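Hypothetical protein BACOVA_04980 (Bacteroides ovatus, PDB 3UFI) probably serves as a fimbrillin-like subunit of a cell-surface pilus and may take part in cell adhesion. Local coordinates at residues 240-244 and 245-249. Sequence-based numbering, arbitrary orientation.
Sequences VRMND and ETYTQ
Arg241 lays one face of its guanidinium over the turn backbone, with Asp244 C above the middle of the group and Glu245 N nearer its rim. Its chain leaves with CG anti to the backbone N (chi1 -180°) and bends at chi2, which swings the end back across to Thr246. There Arg241 NH1 donates to Thr246 OG1 at 2.8 Å, close to the guanidinium plane, while Arg241 CD lies 3.3 Å from Glu245 O. The side chains of Arg241 and Thr246 meet at about a right angle, on the face that carries these two exposed residues in a beta hairpin with a two-residue loop: strands 237-242 and 245-250 are joined by a type I' turn from Met242 to Glu245, with Asn243 and Asp244 both in left-handed conformations. Met242 N gives Glu245 O a bond of 2.9 Å; the return bond, Glu245 N to Met242 O, reaches the oxygen from well above the carbonyl plane. Further from the turn, Val240 and Tyr247 form a hydrogen-bonded antiparallel pair through two backbone bonds. On the other face the Tyr247 ring leans toward the turn, and Met242 CE comes within 4.0 Å of Tyr247 CE1. A water lying in the ring plane links Tyr247 OH to Met242 O, giving that carbonyl a second donor besides Glu245 N. Phe268 packs edge-to-face with Tyr247 and also touches Val240 and Met242, joining this side of the hairpin to strand 266-268.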
# COMPACT_ATOMS: atom_id res chain seq x y z
N VAL A 240 22.23 11.33 7.49
CA VAL A 240 22.59 9.97 7.88
C VAL A 240 23.59 10.04 9.02
O VAL A 240 24.61 10.73 8.90
CB VAL A 240 23.13 9.13 6.69
CG1 VAL A 240 23.69 7.79 7.18
CG2 VAL A 240 22.04 8.91 5.64
N ARG A 241 23.27 9.38 10.13
CA ARG A 241 24.15 9.23 11.28
C ARG A 241 24.73 7.81 11.19
O ARG A 241 24.00 6.83 11.32
CB ARG A 241 23.42 9.53 12.60
CG ARG A 241 24.30 9.40 13.84
CD ARG A 241 25.39 10.44 13.88
NE ARG A 241 26.19 10.38 15.10
CZ ARG A 241 27.10 11.29 15.44
NH1 ARG A 241 27.33 12.34 14.65
NH2 ARG A 241 27.78 11.17 16.57
N MSE A 242 26.02 7.69 10.89
CA MSE A 242 26.64 6.38 10.70
C MSE A 242 28.03 6.36 11.31
O MSE A 242 28.85 7.22 10.98
CB MSE A 242 26.72 6.07 9.20
CG MSE A 242 27.18 4.68 8.87
SE MSE A 242 27.21 4.35 6.93
CE MSE A 242 28.75 5.45 6.42
N ASN A 243 28.31 5.34 12.15
CA ASN A 243 29.62 5.13 12.78
C ASN A 243 30.18 6.43 13.41
O ASN A 243 31.35 6.78 13.23
CB ASN A 243 30.62 4.52 11.77
CG ASN A 243 31.85 3.94 12.41
OD1 ASN A 243 31.79 3.37 13.50
ND2 ASN A 243 33.00 4.13 11.78
N ASP A 244 29.29 7.16 14.15
CA ASP A 244 29.57 8.38 14.93
C ASP A 244 29.84 9.60 14.06
O ASP A 244 30.43 10.57 14.54
CB ASP A 244 30.73 8.16 15.92
CG ASP A 244 30.56 6.94 16.78
OD1 ASP A 244 29.48 6.80 17.41
OD2 ASP A 244 31.46 6.07 16.78
N GLU A 245 29.38 9.59 12.79
CA GLU A 245 29.53 10.72 11.87
C GLU A 245 28.18 11.10 11.32
O GLU A 245 27.32 10.24 11.19
CB GLU A 245 30.51 10.37 10.72
CG GLU A 245 31.86 9.84 11.17
CD GLU A 245 32.74 10.74 12.01
OE1 GLU A 245 32.57 11.98 11.99
OE2 GLU A 245 33.65 10.20 12.69
N THR A 246 28.00 12.37 10.97
CA THR A 246 26.76 12.88 10.38
C THR A 246 27.04 13.36 8.97
O THR A 246 27.93 14.17 8.76
CB THR A 246 26.15 13.99 11.26
OG1 THR A 246 25.84 13.44 12.54
CG2 THR A 246 24.88 14.59 10.64
N TYR A 247 26.29 12.82 8.00
CA TYR A 247 26.32 13.16 6.59
C TYR A 247 25.01 13.82 6.24
O TYR A 247 23.96 13.32 6.63
CB TYR A 247 26.51 11.90 5.71
CG TYR A 247 27.74 11.08 6.03
CD1 TYR A 247 27.73 10.14 7.06
CD2 TYR A 247 28.90 11.21 5.27
CE1 TYR A 247 28.85 9.38 7.36
CE2 TYR A 247 30.04 10.46 5.56
CZ TYR A 247 30.01 9.54 6.61
OH TYR A 247 31.11 8.79 6.91
N THR A 248 25.06 14.96 5.56
CA THR A 248 23.84 15.64 5.11
C THR A 248 23.96 16.00 3.65
O THR A 248 25.01 16.46 3.21
CB THR A 248 23.52 16.91 5.94
OG1 THR A 248 24.59 17.83 5.78
CG2 THR A 248 23.27 16.64 7.42
N GLN A 249 22.90 15.76 2.90
CA GLN A 249 22.82 16.14 1.49
C GLN A 249 21.36 16.30 1.12
O GLN A 249 20.51 15.56 1.61
CB GLN A 249 23.57 15.16 0.56
CG GLN A 249 23.78 15.66 -0.87
CD GLN A 249 24.50 16.99 -0.92
OE1 GLN A 249 23.89 18.09 -0.96
NE2 GLN A 249 25.81 16.91 -0.85
O HOH W 1 30.84 7.12 9.05
O HOH W 2 34.08 7.52 12.82